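AimR transcriptional regulator (Bacillus phage phi3T, PDB 5ZVV) activates transcription of the phage aimX locus as a homodimer, which seems to favour lysis, until the arbitrium peptide turns it into an inactive monomer and leads to lysogeny. Local coordinates at residues 259-262 and 263-267; 55-58 and 59-62; 279-282 and 283-286; 236-239 and 240-243. All coordinates share one frame; numbering follows the deposited sequence.

Interaction 1 of 4, residues 259-262 and 263-267; sequences NPVH and QEMLD
Q263, E264, M265 and L266 each give their backbone N-H to the carbonyl oxygen four residues back, on N259, P260, V261 and H262, in the first turns of helix 260-277. N259 is the N-cap of this helix: its OD1 accepts from H262 N at 2.9 Å in a nearly straight bond (N-H...O 173°). Asparagine suits the place because its short amide can fold back over the first turn, whose N-H groups have no carbonyl before them, and P260, which has no N-H to satisfy, fits the first helical position. On one flank V261 and M265, a selenomethionine, run alongside each other in the same direction, with V261 CG1 3.7 Å from M265 CE. The long chain of M265 is extended beyond CG, which carries the methyl that far. The selenium meets the H262 ring obliquely, M265 SE lying 4.1 Å from H262 CD2. N259 ND2 lies over one face of the imidazole, offset toward its rim; F228 stacks on H262 and F229 meets it edge-to-face, tying the helix start to helix 224-237. Q263 bends at chi2 (66°), its OE1 accepting from Q254 NE2, while Q263 NE2 donates to D267 OD1 at 3.2 Å from above the carboxylate plane.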
loop_
_atom_site.group_PDB
_atom_site.type_symbol
_atom_site.label_atom_id
_atom_site.label_comp_id
_atom_site.label_asym_id
_atom_site.label_seq_id
_atom_site.Cartn_x
_atom_site.Cartn_y
_atom_site.Cartn_z
ATOM N N ASN A 259 23.334 14.125 -18.641
ATOM C CA ASN A 259 23.145 15.329 -17.850
ATOM C C ASN A 259 23.891 15.148 -16.532
ATOM O O ASN A 259 24.173 14.016 -16.133
ATOM C CB ASN A 259 21.658 15.620 -17.601
ATOM C CG ASN A 259 20.935 14.466 -16.944
ATOM O OD1 ASN A 259 21.151 14.174 -15.770
ATOM N ND2 ASN A 259 20.060 13.810 -17.698
ATOM N N PRO A 260 24.240 16.245 -15.857
ATOM C CA PRO A 260 25.041 16.105 -14.625
ATOM C C PRO A 260 24.329 15.374 -13.501
ATOM O O PRO A 260 25.004 14.833 -12.619
ATOM C CB PRO A 260 25.357 17.562 -14.240
ATOM C CG PRO A 260 24.369 18.396 -14.990
ATOM C CD PRO A 260 24.082 17.650 -16.255
ATOM N N VAL A 261 22.997 15.321 -13.506
ATOM C CA VAL A 261 22.282 14.628 -12.435
ATOM C C VAL A 261 22.543 13.126 -12.504
ATOM O O VAL A 261 22.906 12.490 -11.504
ATOM C CB VAL A 261 20.778 14.949 -12.501
ATOM C CG1 VAL A 261 19.999 14.033 -11.571
ATOM C CG2 VAL A 261 20.533 16.410 -12.140
ATOM N N HIS A 262 22.361 12.536 -13.687
ATOM C CA HIS A 262 22.693 11.127 -13.864
ATOM C C HIS A 262 24.180 10.881 -13.658
ATOM O O HIS A 262 24.568 9.830 -13.135
ATOM C CB HIS A 262 22.255 10.658 -15.250
ATOM C CG HIS A 262 20.771 10.652 -15.437
ATOM N ND1 HIS A 262 20.174 10.481 -16.667
ATOM C CD2 HIS A 262 19.761 10.793 -14.545
ATOM C CE1 HIS A 262 18.861 10.520 -16.527
ATOM N NE2 HIS A 262 18.585 10.711 -15.250
ATOM N N GLN A 263 25.024 11.843 -14.043
ATOM C CA GLN A 263 26.459 11.688 -13.837
ATOM C C GLN A 263 26.794 11.596 -12.355
ATOM O O GLN A 263 27.611 10.763 -11.949
ATOM C CB GLN A 263 27.221 12.846 -14.481
ATOM C CG GLN A 263 28.732 12.655 -14.468
ATOM C CD GLN A 263 29.175 11.484 -15.336
ATOM O OE1 GLN A 263 28.921 11.460 -16.540
ATOM N NE2 GLN A 263 29.841 10.507 -14.725
ATOM N N GLU A 264 26.173 12.443 -11.530
ATOM C CA GLU A 264 26.436 12.395 -10.097
ATOM C C GLU A 264 25.794 11.180 -9.447
ATOM O O GLU A 264 26.280 10.706 -8.413
ATOM C CB GLU A 264 25.955 13.682 -9.426
ATOM C CG GLU A 264 26.857 14.876 -9.687
ATOM C CD GLU A 264 26.487 16.085 -8.850
ATOM O OE1 GLU A 264 25.428 16.055 -8.190
ATOM O OE2 GLU A 264 27.256 17.068 -8.856
HETATM N N MSE A 265 24.713 10.662 -10.022
HETATM C CA MSE A 265 24.162 9.398 -9.534
HETATM C C MSE A 265 25.134 8.254 -9.799
HETATM O O MSE A 265 25.376 7.419 -8.928
HETATM C CB MSE A 265 22.811 9.106 -10.180
HETATM C CG MSE A 265 21.699 9.998 -9.683
HETATM SE SE MSE A 265 20.035 9.622 -10.611
HETATM C CE MSE A 265 18.906 10.976 -9.767
ATOM N N LEU A 266 25.706 8.230 -11.005
ATOM C CA LEU A 266 26.658 7.179 -11.355
ATOM C C LEU A 266 27.924 7.282 -10.512
ATOM O O LEU A 266 28.384 6.288 -9.932
ATOM C CB LEU A 266 26.996 7.258 -12.842
ATOM C CG LEU A 266 27.933 6.154 -13.331
ATOM C CD1 LEU A 266 27.243 4.813 -13.195
ATOM C CD2 LEU A 266 28.366 6.404 -14.762
ATOM N N ASP A 267 28.505 8.484 -10.445
ATOM C CA ASP A 267 29.657 8.718 -9.584
ATOM C C ASP A 267 29.357 8.316 -8.149
ATOM O O ASP A 267 30.214 7.751 -7.465
ATOM C CB ASP A 267 30.073 10.192 -9.631
ATOM C CG ASP A 267 30.567 10.628 -10.997
ATOM O OD1 ASP A 267 30.867 9.759 -11.841
ATOM O OD2 ASP A 267 30.672 11.855 -11.215
#

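Interaction 2 of 4, residues 55-58 and 59-62; sequences NLFP and DSEE
F57 CB meets S60 OG at 3.2 Å, the nearest approach of the two side chains in the turn between helices 47-56 and 61-69. One atom further out, F57 CG is 4.1 Å from the same hydroxyl oxygen, which stands obliquely to the ring. The ring then turns from residues 59-62: L56 CG lies over one face, offset toward the rim, and L2 and E9 of helix 2-11 pack against the side chain. An aromatic suits this position because it reaches across to helix 2-11. The small S60 can come close to F57 CB; its OG sits between its own backbone N and carbonyl carbon (chi1 58°), which turns it back toward F57. S60 N donates a weak 3.5 Å bond to F57 O. The ring of P58 restricts the backbone just after the first helix. E61 CB packs 3.5 Å from F57 O, and the chain runs on to Y85, whose OH is hydrogen-bonded to E61 OE1. F57 is the first residue to leave helical geometry and S60 holds the N-cap position of the next helix, though its OG makes no capping bond: a short turn linking consecutive helices of an all-helical protein.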
loop_
_atom_site.group_PDB
_atom_site.type_symbol
_atom_site.label_atom_id
_atom_site.label_comp_id
_atom_site.label_asym_id
_atom_site.label_seq_id
_atom_site.Cartn_x
_atom_site.Cartn_y
_atom_site.Cartn_z
ATOM N N ASN A 55 21.097 7.208 -34.194
ATOM C CA ASN A 55 22.342 6.677 -34.739
ATOM C C ASN A 55 23.273 7.794 -35.201
ATOM O O ASN A 55 24.497 7.687 -35.061
ATOM C CB ASN A 55 22.049 5.723 -35.895
ATOM C CG ASN A 55 23.315 5.177 -36.534
ATOM O OD1 ASN A 55 23.901 5.806 -37.418
ATOM N ND2 ASN A 55 23.743 4.001 -36.090
ATOM N N LEU A 56 22.715 8.874 -35.745
ATOM C CA LEU A 56 23.513 9.891 -36.422
ATOM C C LEU A 56 23.947 11.016 -35.486
ATOM O O LEU A 56 25.113 11.424 -35.502
ATOM C CB LEU A 56 22.723 10.455 -37.607
ATOM C CG LEU A 56 23.508 11.162 -38.709
ATOM C CD1 LEU A 56 24.679 10.305 -39.163
ATOM C CD2 LEU A 56 22.586 11.468 -39.879
ATOM N N PHE A 57 23.029 11.526 -34.664
ATOM C CA PHE A 57 23.300 12.642 -33.761
ATOM C C PHE A 57 22.975 12.224 -32.328
ATOM O O PHE A 57 21.987 12.686 -31.744
ATOM C CB PHE A 57 22.489 13.875 -34.157
ATOM C CG PHE A 57 22.502 14.166 -35.632
ATOM C CD1 PHE A 57 23.616 14.733 -36.231
ATOM C CD2 PHE A 57 21.397 13.884 -36.416
ATOM C CE1 PHE A 57 23.628 15.006 -37.587
ATOM C CE2 PHE A 57 21.401 14.156 -37.772
ATOM C CZ PHE A 57 22.518 14.718 -38.357
ATOM N N PRO A 58 23.800 11.359 -31.729
ATOM C CA PRO A 58 23.471 10.866 -30.379
ATOM C C PRO A 58 23.567 11.926 -29.297
ATOM O O PRO A 58 22.802 11.867 -28.326
ATOM C CB PRO A 58 24.495 9.743 -30.163
ATOM C CG PRO A 58 25.651 10.131 -31.015
ATOM C CD PRO A 58 25.058 10.785 -32.235
ATOM N N ASP A 59 24.480 12.891 -29.423
ATOM C CA ASP A 59 24.677 13.906 -28.396
ATOM C C ASP A 59 23.789 15.129 -28.572
ATOM O O ASP A 59 23.730 15.965 -27.664
ATOM C CB ASP A 59 26.141 14.356 -28.360
ATOM C CG ASP A 59 27.034 13.380 -27.623
ATOM O OD1 ASP A 59 26.536 12.684 -26.712
ATOM O OD2 ASP A 59 28.236 13.310 -27.951
ATOM N N SER A 60 23.101 15.258 -29.706
ATOM C CA SER A 60 22.268 16.423 -29.977
ATOM C C SER A 60 20.824 16.047 -30.292
ATOM O O SER A 60 20.081 16.871 -30.836
ATOM C CB SER A 60 22.861 17.238 -31.126
ATOM O OG SER A 60 22.991 16.441 -32.288
ATOM N N GLU A 61 20.404 14.823 -29.956
ATOM C CA GLU A 61 19.057 14.395 -30.324
ATOM C C GLU A 61 17.988 15.189 -29.582
ATOM O O GLU A 61 16.901 15.416 -30.128
ATOM C CB GLU A 61 18.880 12.895 -30.072
ATOM C CG GLU A 61 18.933 12.482 -28.613
ATOM C CD GLU A 61 18.327 11.110 -28.372
ATOM O OE1 GLU A 61 17.587 10.619 -29.251
ATOM O OE2 GLU A 61 18.590 10.523 -27.299
ATOM N N GLU A 62 18.271 15.631 -28.352
ATOM C CA GLU A 62 17.266 16.387 -27.608
ATOM C C GLU A 62 16.981 17.730 -28.269
ATOM O O GLU A 62 15.827 18.176 -28.310
ATOM C CB GLU A 62 17.707 16.595 -26.160
ATOM C CG GLU A 62 16.700 17.404 -25.355
ATOM C CD GLU A 62 17.070 17.534 -23.895
ATOM O OE1 GLU A 62 18.156 17.055 -23.507
ATOM O OE2 GLU A 62 16.272 18.121 -23.135
#

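Interaction 3 of 4, residues 279-282 and 283-286; sequences KENQ and WVNY
With CG anti to its backbone N (chi1 -166°), N281 brings OD1 to W283 N, while the first torsion of W283, which puts CG anti to its carbonyl carbon (chi1 -54°), sets the indole beside that amide oxygen and Q282. N281 OD1 accepts from W283 N at 2.9 Å, the donor tilted 16° from the carbonyl plane. The same oxygen lies at the indole's edge, near its plane, 3.6 Å from W283 CE3. An asparagine oxygen taking an N-H two residues on is an Asx turn, here within the loop that joins helix 260-277 to helix 291-304, where the short amide can tie down a stretch without helical hydrogen bonds. The other end of the amide, N281 ND2, is hydrogen-bonded to N275 of the preceding helix. The isopropyl group of V284 lies over the face of the amide, V284 CG2 3.6 Å from N281 CG. Q282 offers its aliphatic part to the tryptophan: Q282 CB stands over the six-membered ring, 4.1 Å from the centroid, in a CH-pi contact. L270 and K247 also touch the indole, which suits a large flat side chain between loop and helices. One water donates to N281 O and accepts from V284 N; a second donates to Q282 O at 2.9 Å and to V284 O.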
loop_
_atom_site.group_PDB
_atom_site.type_symbol
_atom_site.label_atom_id
_atom_site.label_comp_id
_atom_site.label_asym_id
_atom_site.label_seq_id
_atom_site.Cartn_x
_atom_site.Cartn_y
_atom_site.Cartn_z
ATOM N N LYS A 279 38.282 0.192 -2.092
ATOM C CA LYS A 279 39.066 0.323 -3.308
ATOM C C LYS A 279 39.332 1.796 -3.602
ATOM O O LYS A 279 38.785 2.695 -2.959
ATOM C CB LYS A 279 38.340 -0.335 -4.484
ATOM C CG LYS A 279 38.009 -1.799 -4.256
ATOM C CD LYS A 279 39.264 -2.654 -4.254
ATOM C CE LYS A 279 38.956 -4.079 -3.839
ATOM N NZ LYS A 279 40.164 -4.936 -3.905
ATOM N N GLU A 280 40.186 2.034 -4.596
ATOM C CA GLU A 280 40.548 3.395 -4.971
ATOM C C GLU A 280 39.308 4.173 -5.400
ATOM O O GLU A 280 38.629 3.801 -6.362
ATOM C CB GLU A 280 41.587 3.369 -6.090
ATOM C CG GLU A 280 42.087 4.737 -6.517
ATOM C CD GLU A 280 43.256 4.652 -7.481
ATOM O OE1 GLU A 280 44.182 3.851 -7.227
ATOM O OE2 GLU A 280 43.245 5.380 -8.496
ATOM N N ASN A 281 39.011 5.249 -4.677
ATOM C CA ASN A 281 37.789 6.025 -4.859
ATOM C C ASN A 281 38.129 7.316 -5.593
ATOM O O ASN A 281 38.738 8.224 -5.017
ATOM C CB ASN A 281 37.135 6.319 -3.510
ATOM C CG ASN A 281 35.709 6.823 -3.645
ATOM O OD1 ASN A 281 35.308 7.335 -4.691
ATOM N ND2 ASN A 281 34.931 6.676 -2.579
ATOM N N GLN A 282 37.726 7.400 -6.857
ATOM C CA GLN A 282 37.891 8.607 -7.653
ATOM C C GLN A 282 36.626 9.448 -7.718
ATOM O O GLN A 282 36.631 10.492 -8.376
ATOM C CB GLN A 282 38.319 8.251 -9.077
ATOM C CG GLN A 282 39.543 7.370 -9.174
ATOM C CD GLN A 282 39.810 6.932 -10.596
ATOM O OE1 GLN A 282 38.900 6.899 -11.426
ATOM N NE2 GLN A 282 41.061 6.602 -10.891
ATOM N N TRP A 283 35.549 9.028 -7.053
ATOM C CA TRP A 283 34.226 9.592 -7.291
ATOM C C TRP A 283 33.654 10.303 -6.071
ATOM O O TRP A 283 32.443 10.535 -6.007
ATOM C CB TRP A 283 33.277 8.493 -7.765
ATOM C CG TRP A 283 33.812 7.753 -8.949
ATOM C CD1 TRP A 283 33.689 8.105 -10.260
ATOM C CD2 TRP A 283 34.578 6.547 -8.926
ATOM N NE1 TRP A 283 34.328 7.189 -11.056
ATOM C CE2 TRP A 283 34.880 6.219 -10.261
ATOM C CE3 TRP A 283 35.036 5.709 -7.904
ATOM C CZ2 TRP A 283 35.618 5.087 -10.603
ATOM C CZ3 TRP A 283 35.767 4.586 -8.246
ATOM C CH2 TRP A 283 36.051 4.286 -9.583
ATOM N N VAL A 284 34.498 10.654 -5.102
ATOM C CA VAL A 284 34.040 11.447 -3.967
ATOM C C VAL A 284 33.553 12.797 -4.474
ATOM O O VAL A 284 34.270 13.505 -5.191
ATOM C CB VAL A 284 35.163 11.615 -2.933
ATOM C CG1 VAL A 284 34.681 12.454 -1.757
ATOM C CG2 VAL A 284 35.660 10.258 -2.465
ATOM N N ASN A 285 32.324 13.153 -4.116
ATOM C CA ASN A 285 31.739 14.425 -4.527
ATOM C C ASN A 285 32.067 15.472 -3.470
ATOM O O ASN A 285 31.549 15.417 -2.350
ATOM C CB ASN A 285 30.232 14.288 -4.718
ATOM C CG ASN A 285 29.624 15.458 -5.478
ATOM O OD1 ASN A 285 30.051 16.604 -5.335
ATOM N ND2 ASN A 285 28.615 15.168 -6.289
ATOM N N TYR A 286 32.934 16.421 -3.824
ATOM C CA TYR A 286 33.329 17.504 -2.933
ATOM C C TYR A 286 32.533 18.782 -3.162
ATOM O O TYR A 286 32.714 19.750 -2.419
ATOM C CB TYR A 286 34.824 17.799 -3.099
ATOM C CG TYR A 286 35.735 16.663 -2.681
ATOM C CD1 TYR A 286 36.103 16.499 -1.353
ATOM C CD2 TYR A 286 36.233 15.759 -3.615
ATOM C CE1 TYR A 286 36.939 15.466 -0.961
ATOM C CE2 TYR A 286 37.072 14.720 -3.234
ATOM C CZ TYR A 286 37.422 14.579 -1.903
ATOM O OH TYR A 286 38.252 13.553 -1.508
HETATM O O HOH W 1 37.764 10.789 -4.837
HETATM O O HOH W 2 36.737 12.818 -6.682
#

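Interaction 4 of 4, residues 236-239 and 240-243; sequences NTLI and FEDY
L238 and E241 meet where E241 OE1, which forms a salt bridge with R211 of helix 207-220, lies 3.8 Å from L238 CD2. E241 reaches there by running extended beyond CG. On the backbone, L238 O accepts from E241 N at 3.3 Å and, more weakly, from D242 N at 3.3 Å. The E241 N-H comes from above the carbonyl plane, 67° out of it, whereas the D242 N-H points almost straight at the oxygen. A water extends the network by donating to T237 O at 2.5 Å and accepting from F240 N at 3.2 Å, thus serving a carbonyl at the helix end and an N-H in the loop. Leucine suits its position by laying a methyl beside the carboxylate oxygen whose charge R211 takes up, and it also packs on helix 243-252. Further out, I239 CG2, anti to the backbone N, stands over the centre of the F240 ring, 3.9 Å from the centroid and 10° off the ring normal, a CH-pi contact between neighbours. A branched residue suits this place because CG2 can cover the ring while the side chain also touches Y250, Y358 and F359. Y358 meets the F240 ring edge-to-face. L238 leaves helical geometry and D242 is the N-cap of helix 243-252, its OD1 accepting weakly from D244 N and E245 N: a short turn between consecutive helices, consistent with the helical pairs of the TPR clan.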
loop_
_atom_site.group_PDB
_atom_site.type_symbol
_atom_site.label_atom_id
_atom_site.label_comp_id
_atom_site.label_asym_id
_atom_site.label_seq_id
_atom_site.Cartn_x
_atom_site.Cartn_y
_atom_site.Cartn_z
ATOM N N ASN A 236 23.969 -2.182 -9.004
ATOM C CA ASN A 236 23.452 -2.214 -7.639
ATOM C C ASN A 236 23.212 -3.644 -7.171
ATOM O O ASN A 236 23.457 -3.972 -6.004
ATOM C CB ASN A 236 22.167 -1.393 -7.535
ATOM C CG ASN A 236 22.419 0.095 -7.628
ATOM O OD1 ASN A 236 23.553 0.550 -7.503
ATOM N ND2 ASN A 236 21.359 0.865 -7.841
ATOM N N THR A 237 22.739 -4.516 -8.065
ATOM C CA THR A 237 22.554 -5.911 -7.678
ATOM C C THR A 237 23.876 -6.624 -7.446
ATOM O O THR A 237 23.883 -7.692 -6.826
ATOM C CB THR A 237 21.762 -6.688 -8.732
ATOM O OG1 THR A 237 22.530 -6.779 -9.938
ATOM C CG2 THR A 237 20.427 -6.024 -9.015
ATOM N N LEU A 238 24.989 -6.072 -7.933
ATOM C CA LEU A 238 26.289 -6.712 -7.752
ATOM C C LEU A 238 27.124 -6.114 -6.620
ATOM O O LEU A 238 28.289 -6.495 -6.467
ATOM C CB LEU A 238 27.081 -6.655 -9.058
ATOM C CG LEU A 238 26.523 -7.467 -10.225
ATOM C CD1 LEU A 238 27.229 -7.081 -11.514
ATOM C CD2 LEU A 238 26.675 -8.957 -9.946
ATOM N N ILE A 239 26.557 -5.214 -5.811
ATOM C CA ILE A 239 27.363 -4.430 -4.869
ATOM C C ILE A 239 28.077 -5.332 -3.867
ATOM O O ILE A 239 29.270 -5.152 -3.589
ATOM C CB ILE A 239 26.486 -3.382 -4.156
ATOM C CG1 ILE A 239 26.116 -2.248 -5.115
ATOM C CG2 ILE A 239 27.196 -2.829 -2.926
ATOM C CD1 ILE A 239 25.181 -1.223 -4.510
ATOM N N PHE A 240 27.370 -6.311 -3.308
ATOM C CA PHE A 240 27.927 -7.146 -2.253
ATOM C C PHE A 240 28.502 -8.463 -2.761
ATOM O O PHE A 240 28.980 -9.261 -1.952
ATOM C CB PHE A 240 26.861 -7.425 -1.189
ATOM C CG PHE A 240 26.289 -6.183 -0.573
ATOM C CD1 PHE A 240 26.939 -5.550 0.474
ATOM C CD2 PHE A 240 25.110 -5.641 -1.052
ATOM C CE1 PHE A 240 26.417 -4.400 1.038
ATOM C CE2 PHE A 240 24.581 -4.494 -0.492
ATOM C CZ PHE A 240 25.235 -3.871 0.555
ATOM N N GLU A 241 28.484 -8.705 -4.072
ATOM C CA GLU A 241 28.985 -9.958 -4.631
ATOM C C GLU A 241 30.377 -9.829 -5.238
ATOM O O GLU A 241 31.259 -10.636 -4.937
ATOM C CB GLU A 241 28.013 -10.492 -5.690
ATOM C CG GLU A 241 26.668 -10.929 -5.145
ATOM C CD GLU A 241 25.777 -11.531 -6.214
ATOM O OE1 GLU A 241 26.262 -11.744 -7.347
ATOM O OE2 GLU A 241 24.591 -11.791 -5.921
ATOM N N ASP A 242 30.591 -8.830 -6.090
ATOM C CA ASP A 242 31.826 -8.725 -6.863
ATOM C C ASP A 242 32.082 -7.256 -7.159
ATOM O O ASP A 242 31.246 -6.595 -7.781
ATOM C CB ASP A 242 31.717 -9.535 -8.162
ATOM C CG ASP A 242 33.043 -9.671 -8.893
ATOM O OD1 ASP A 242 33.860 -8.730 -8.865
ATOM O OD2 ASP A 242 33.265 -10.733 -9.510
ATOM N N TYR A 243 33.240 -6.751 -6.726
ATOM C CA TYR A 243 33.561 -5.348 -6.967
ATOM C C TYR A 243 33.751 -5.077 -8.453
ATOM O O TYR A 243 33.176 -4.130 -9.000
ATOM C CB TYR A 243 34.817 -4.946 -6.192
ATOM C CG TYR A 243 35.249 -3.525 -6.484
ATOM C CD1 TYR A 243 34.606 -2.450 -5.885
ATOM C CD2 TYR A 243 36.283 -3.256 -7.372
ATOM C CE1 TYR A 243 34.983 -1.149 -6.156
ATOM C CE2 TYR A 243 36.668 -1.955 -7.647
ATOM C CZ TYR A 243 36.013 -0.908 -7.036
ATOM O OH TYR A 243 36.387 0.388 -7.304
HETATM O O HOH W 3 24.855 -7.944 -4.492
#

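Overall arrangement
Along the chain the order is interaction 2, interaction 4, interaction 1, interaction 3. Interaction 2 joins helices 47-56 and 61-69, its centre about 19 Å from that of interaction 1, 30 Å from interaction 3 and 32 Å from interaction 4. The other three follow consecutive elements: interaction 4 connects helix 224-237 to helix 243-252, interaction 1 opens helix 260-277, and interaction 3 lies in the loop leaving that helix. Interactions 1 and 3, with centres 14 Å apart, touch where D267 O meets W283 CB; interactions 3 and 4, 17 Å apart, touch through K279 and Y243. Interaction 3 thus touches both 1 and 4, which do not touch each other, in the all-helical AimR fold of the TPR clan.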